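Local coordinates for protein 4-alpha-glucanotransferase (Streptococcus agalactiae, PDB 6M6T) that belongs to the amylomaltases, or disproportionating enzymes, proteins built on a TIM barrel, and holds glycan ligands in its pockets, at residues A[157-162]-A[240-245]; A[269-272]-A[278-281]. One frame throughout, in Å; residues are numbered along the deposited sequence.

Contact 1: residues A[157-162]-A[240-245]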
loop_
_atom_site.group_PDB
_atom_site.type_symbol
_atom_site.label_atom_id
_atom_site.label_comp_id
_atom_site.label_asym_id
_atom_site.label_seq_id
_atom_site.Cartn_x
_atom_site.Cartn_y
_atom_site.Cartn_z
ATOM N N ALA A 157 5.793 17.418 -13.108
ATOM C CA ALA A 157 4.902 16.366 -13.571
ATOM C C ALA A 157 5.077 16.115 -15.064
ATOM O O ALA A 157 5.498 16.991 -15.828
ATOM C CB ALA A 157 3.453 16.730 -13.277
ATOM N N LEU A 158 4.732 14.893 -15.472
ATOM C CA LEU A 158 4.811 14.493 -16.876
ATOM C C LEU A 158 4.002 15.410 -17.785
ATOM O O LEU A 158 4.396 15.662 -18.927
ATOM C CB LEU A 158 4.322 13.058 -17.024
ATOM C CG LEU A 158 3.898 12.641 -18.422
ATOM C CD1 LEU A 158 5.127 12.205 -19.223
ATOM C CD2 LEU A 158 2.816 11.541 -18.372
ATOM N N GLN A 159 2.863 15.909 -17.308
ATOM C CA GLN A 159 2.024 16.748 -18.157
ATOM C C GLN A 159 2.625 18.127 -18.396
ATOM O O GLN A 159 2.276 18.779 -19.389
ATOM C CB GLN A 159 0.631 16.893 -17.541
ATOM C CG GLN A 159 -0.184 15.608 -17.549
ATOM C CD GLN A 159 0.213 14.641 -16.439
ATOM O OE1 GLN A 159 0.811 15.041 -15.435
ATOM N NE2 GLN A 159 -0.120 13.360 -16.620
ATOM N N GLU A 160 3.514 18.588 -17.516
ATOM C CA GLU A 160 4.073 19.929 -17.611
ATOM C C GLU A 160 5.559 19.931 -17.979
ATOM O O GLU A 160 6.237 20.944 -17.772
ATOM C CB GLU A 160 3.833 20.699 -16.306
ATOM C CG GLU A 160 4.410 20.033 -15.046
ATOM C CD GLU A 160 4.222 20.854 -13.748
ATOM O OE1 GLU A 160 4.653 20.362 -12.665
ATOM O OE2 GLU A 160 3.653 21.978 -13.809
ATOM N N TRP A 161 6.082 18.829 -18.529
ATOM C CA TRP A 161 7.430 18.874 -19.095
ATOM C C TRP A 161 7.456 19.917 -20.207
ATOM O O TRP A 161 6.417 20.380 -20.679
ATOM C CB TRP A 161 7.876 17.510 -19.645
ATOM C CG TRP A 161 8.077 16.407 -18.621
ATOM C CD1 TRP A 161 8.022 16.520 -17.254
ATOM C CD2 TRP A 161 8.357 15.019 -18.890
ATOM N NE1 TRP A 161 8.247 15.289 -16.661
ATOM C CE2 TRP A 161 8.456 14.357 -17.643
ATOM C CE3 TRP A 161 8.538 14.275 -20.060
ATOM C CZ2 TRP A 161 8.721 12.992 -17.540
ATOM C CZ3 TRP A 161 8.799 12.909 -19.952
ATOM C CH2 TRP A 161 8.886 12.286 -18.701
ATOM N N ASP A 162 8.664 20.295 -20.626
ATOM C CA ASP A 162 8.828 21.384 -21.587
ATOM C C ASP A 162 8.914 20.920 -23.034
ATOM O O ASP A 162 8.562 21.684 -23.938
ATOM C CB ASP A 162 10.079 22.202 -21.253
ATOM C CG ASP A 162 9.985 22.865 -19.894
ATOM O OD1 ASP A 162 9.440 22.210 -18.969
ATOM O OD2 ASP A 162 10.444 24.027 -19.750
ATOM N N ASP A 240 -1.941 15.832 -25.351
ATOM C CA ASP A 240 -0.862 16.207 -24.441
ATOM C C ASP A 240 -0.987 15.508 -23.080
ATOM O O ASP A 240 -0.590 16.059 -22.046
ATOM C CB ASP A 240 -0.773 17.729 -24.303
ATOM C CG ASP A 240 0.409 18.328 -25.116
ATOM O OD1 ASP A 240 1.256 17.537 -25.617
ATOM O OD2 ASP A 240 0.498 19.579 -25.254
ATOM N N LYS A 241 -1.571 14.304 -23.087
ATOM C CA LYS A 241 -1.522 13.322 -21.998
ATOM C C LYS A 241 -2.047 13.859 -20.665
ATOM O O LYS A 241 -1.550 13.496 -19.591
ATOM C CB LYS A 241 -0.113 12.750 -21.841
ATOM C CG LYS A 241 0.066 11.444 -22.587
ATOM C CD LYS A 241 1.523 11.102 -22.875
ATOM C CE LYS A 241 1.589 9.879 -23.788
ATOM N NZ LYS A 241 2.944 9.657 -24.357
ATOM N N GLN A 242 -3.101 14.687 -20.721
ATOM C CA GLN A 242 -3.720 15.101 -19.474
ATOM C C GLN A 242 -5.073 14.425 -19.303
ATOM O O GLN A 242 -5.779 14.151 -20.282
ATOM C CB GLN A 242 -3.890 16.620 -19.408
ATOM C CG GLN A 242 -2.741 17.338 -20.075
ATOM C CD GLN A 242 -2.255 18.523 -19.284
ATOM O OE1 GLN A 242 -2.775 18.821 -18.201
ATOM N NE2 GLN A 242 -1.249 19.213 -19.819
ATOM N N PRO A 243 -5.448 14.126 -18.061
ATOM C CA PRO A 243 -6.651 13.314 -17.824
ATOM C C PRO A 243 -7.927 14.021 -18.276
ATOM O O PRO A 243 -8.198 15.159 -17.879
ATOM C CB PRO A 243 -6.631 13.093 -16.306
ATOM C CG PRO A 243 -5.245 13.421 -15.890
ATOM C CD PRO A 243 -4.738 14.445 -16.814
ATOM N N LEU A 244 -8.710 13.327 -19.118
ATOM C CA LEU A 244 -10.047 13.802 -19.483
ATOM C C LEU A 244 -10.956 13.822 -18.264
ATOM O O LEU A 244 -11.591 14.843 -17.967
ATOM C CB LEU A 244 -10.659 12.915 -20.571
ATOM C CG LEU A 244 -10.004 12.789 -21.947
ATOM C CD1 LEU A 244 -10.893 11.985 -22.918
ATOM C CD2 LEU A 244 -9.649 14.173 -22.487
ATOM N N ALA A 245 -11.029 12.689 -17.561
ATOM C CA ALA A 245 -11.699 12.536 -16.283
ATOM C C ALA A 245 -10.717 12.001 -15.242
ATOM O O ALA A 245 -9.744 11.312 -15.577
ATOM C CB ALA A 245 -12.867 11.597 -16.420
#

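Contact 2: residues A[269-272]-A[278-281]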
loop_
_atom_site.group_PDB
_atom_site.type_symbol
_atom_site.label_atom_id
_atom_site.label_comp_id
_atom_site.label_asym_id
_atom_site.label_seq_id
_atom_site.Cartn_x
_atom_site.Cartn_y
_atom_site.Cartn_z
ATOM N N ASP A 269 -12.600 -0.179 -22.223
ATOM C CA ASP A 269 -12.832 -0.828 -23.510
ATOM C C ASP A 269 -11.528 -1.321 -24.124
ATOM O O ASP A 269 -11.459 -2.472 -24.584
ATOM C CB ASP A 269 -13.565 0.119 -24.461
ATOM C CG ASP A 269 -14.988 0.428 -23.996
ATOM O OD1 ASP A 269 -15.790 -0.525 -23.856
ATOM O OD2 ASP A 269 -15.297 1.623 -23.759
ATOM N N TYR A 270 -10.475 -0.479 -24.119
ATOM C CA TYR A 270 -9.181 -0.940 -24.621
ATOM C C TYR A 270 -8.697 -2.148 -23.842
ATOM O O TYR A 270 -8.057 -3.039 -24.415
ATOM C CB TYR A 270 -8.113 0.154 -24.563
ATOM C CG TYR A 270 -6.742 -0.344 -25.038
ATOM C CD1 TYR A 270 -6.424 -0.382 -26.395
ATOM C CD2 TYR A 270 -5.779 -0.787 -24.136
ATOM C CE1 TYR A 270 -5.180 -0.842 -26.838
ATOM C CE2 TYR A 270 -4.536 -1.252 -24.573
ATOM C CZ TYR A 270 -4.245 -1.280 -25.921
ATOM O OH TYR A 270 -3.018 -1.732 -26.356
ATOM N N HIS A 271 -8.996 -2.203 -22.542
ATOM C CA HIS A 271 -8.613 -3.371 -21.753
ATOM C C HIS A 271 -9.356 -4.616 -22.221
ATOM O O HIS A 271 -8.731 -5.647 -22.505
ATOM C CB HIS A 271 -8.874 -3.115 -20.272
ATOM C CG HIS A 271 -8.072 -1.991 -19.702
ATOM N ND1 HIS A 271 -7.285 -2.135 -18.580
ATOM C CD2 HIS A 271 -7.941 -0.700 -20.093
ATOM C CE1 HIS A 271 -6.701 -0.981 -18.306
ATOM N NE2 HIS A 271 -7.087 -0.092 -19.207
ATOM N N LYS A 272 -10.696 -4.543 -22.307
ATOM C CA LYS A 272 -11.462 -5.706 -22.743
ATOM C C LYS A 272 -10.970 -6.196 -24.097
ATOM O O LYS A 272 -10.746 -7.398 -24.289
ATOM C CB LYS A 272 -12.963 -5.394 -22.792
ATOM C CG LYS A 272 -13.838 -6.644 -22.639
ATOM C CD LYS A 272 -15.190 -6.514 -23.317
ATOM C CE LYS A 272 -16.052 -7.752 -23.074
ATOM N NZ LYS A 272 -15.366 -8.995 -23.536
ATOM N N TRP A 278 -2.493 -6.025 -19.546
ATOM C CA TRP A 278 -1.784 -5.270 -18.520
ATOM C C TRP A 278 -2.195 -5.706 -17.120
ATOM O O TRP A 278 -1.357 -5.782 -16.216
ATOM C CB TRP A 278 -2.037 -3.779 -18.714
ATOM C CG TRP A 278 -1.297 -2.889 -17.764
ATOM C CD1 TRP A 278 0.069 -2.737 -17.654
ATOM C CD2 TRP A 278 -1.878 -2.009 -16.792
ATOM N NE1 TRP A 278 0.359 -1.817 -16.672
ATOM C CE2 TRP A 278 -0.817 -1.357 -16.129
ATOM C CE3 TRP A 278 -3.195 -1.712 -16.415
ATOM C CZ2 TRP A 278 -1.035 -0.426 -15.113
ATOM C CZ3 TRP A 278 -3.406 -0.783 -15.409
ATOM C CH2 TRP A 278 -2.335 -0.152 -14.774
ATOM N N TRP A 279 -3.480 -6.000 -16.923
ATOM C CA TRP A 279 -3.956 -6.413 -15.608
ATOM C C TRP A 279 -3.438 -7.796 -15.238
ATOM O O TRP A 279 -3.140 -8.061 -14.066
ATOM C CB TRP A 279 -5.477 -6.402 -15.592
ATOM C CG TRP A 279 -6.062 -5.066 -15.316
ATOM C CD1 TRP A 279 -6.796 -4.302 -16.174
ATOM C CD2 TRP A 279 -5.979 -4.330 -14.088
ATOM N NE1 TRP A 279 -7.178 -3.136 -15.552
ATOM C CE2 TRP A 279 -6.686 -3.130 -14.273
ATOM C CE3 TRP A 279 -5.376 -4.571 -12.857
ATOM C CZ2 TRP A 279 -6.800 -2.173 -13.273
ATOM C CZ3 TRP A 279 -5.498 -3.622 -11.867
ATOM C CH2 TRP A 279 -6.202 -2.440 -12.080
ATOM N N ILE A 280 -3.356 -8.702 -16.214
ATOM C CA ILE A 280 -2.764 -10.007 -15.941
ATOM C C ILE A 280 -1.330 -9.831 -15.484
ATOM O O ILE A 280 -0.871 -10.507 -14.563
ATOM C CB ILE A 280 -2.855 -10.918 -17.178
ATOM C CG1 ILE A 280 -4.318 -11.107 -17.591
ATOM C CG2 ILE A 280 -2.155 -12.250 -16.917
ATOM C CD1 ILE A 280 -5.104 -11.926 -16.631
ATOM N N TYR A 281 -0.622 -8.879 -16.082
ATOM C CA TYR A 281 0.763 -8.622 -15.692
ATOM C C TYR A 281 0.850 -8.012 -14.291
ATOM O O TYR A 281 1.709 -8.401 -13.481
ATOM C CB TYR A 281 1.401 -7.734 -16.762
ATOM C CG TYR A 281 2.528 -6.843 -16.336
ATOM C CD1 TYR A 281 3.827 -7.321 -16.253
ATOM C CD2 TYR A 281 2.299 -5.503 -16.067
ATOM C CE1 TYR A 281 4.869 -6.489 -15.879
ATOM C CE2 TYR A 281 3.325 -4.668 -15.699
ATOM C CZ TYR A 281 4.612 -5.158 -15.606
ATOM O OH TYR A 281 5.633 -4.305 -15.234
#

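Contact 1: residues A[157-162]-A[240-245]
Q159 meets K241 and Q242 where two loops touch, and the better packed part of the meeting lies at the backbone carbonyl of K241. The CG of Q159 sits 3.2 Å from K241 O, and the amide nitrogen reaches the same oxygen by a weak hydrogen bond, Q159 NE2 to K241 O, of 3.3 Å. A bend at chi2 (79°) folds the glutamine chain back, which is how both its methylene and its amide come up to one carbonyl. The stronger partner of NE2 is A223 O, so the amide, a double N-H donor, bridges two backbone carbonyls. In this TIM-barrel protein the two loops belong to excursions from the barrel: 157-162 runs between helices 140-152 and 164-167, while 240-245 leads into strand 245-249 of the antiparallel sheet. K241 turns its ammonium away from Q159, to I167 O and W229 O, a suitable task for a long chain with three N-H groups. The looser side belongs to Q242, whose amide carbon CD rests 3.7 Å from Q159 CB, the two amide planes 63° apart. Both glutamines are partly exposed here; E160, exposed, leads away from 240-245, and its OE1 takes a hydrogen bond from A157 N.

Contact 2: residues A[269-272]-A[278-281]
A buried aromatic contact joins two consecutive helices, 268-273 and 277-289, across the short turn between them. One histidine on the first helix meets two tryptophans on the second. H271 and W279 meet rim to rim, neither ring over the face of the other, with centroids 5.0 Å apart (the five-membered ring of W279) and planes inclined at 44°. The closest atoms are H271 ND1 and W279 NE1, 3.2 Å apart, and W279 CD1 lies 3.3 Å from H271 ND1, in the plane of the imidazole. Thus the pyrrole rim of the indole, rather than its benzo part, is what the histidine meets. Its CG stands anti to the carbonyl carbon (chi1 -63°), which carries the ring across to the second helix. W278 approaches obliquely, its CE3 4.0 Å from H271 CE1. Histidine suits this place because a small flat ring can pack among aromatics and still carry a polar nitrogen: H271 NE2 is hydrogen-bonded to L234 O, which helps fix the rotation of the ring. The large, mostly nonpolar indoles fill the buried space round the histidine, the ring of W279 lying nearly parallel to that of W268. Around this group, W268 and Y266 pack against both H271 and W279, F301 meets W279 edge-to-face, and helix 324-335, which leads in the chain to barrel strand 340-342, adds L327 against W279.

In the fold
Contact 1 and contact 2 follow one another along the chain, the first closing before the second opens, and their centres lie 22 Å apart, with nearest atoms about 11 Å apart. They do not touch. The chain running from one to the other forms strands 245-249 and 259-264, paired in the antiparallel sheet, and carries the pocket residues V249, D252 and W261. L234, whose backbone receives H271, lies shortly before 240-245 in the chain. Neither contact belongs to a glycan pocket, and both stand off from the bound glycans: the side chain of Q159 is about 10 Å from a bound AC1, that of W279 about 10 Å from ASO and about 13 Å from an AC1.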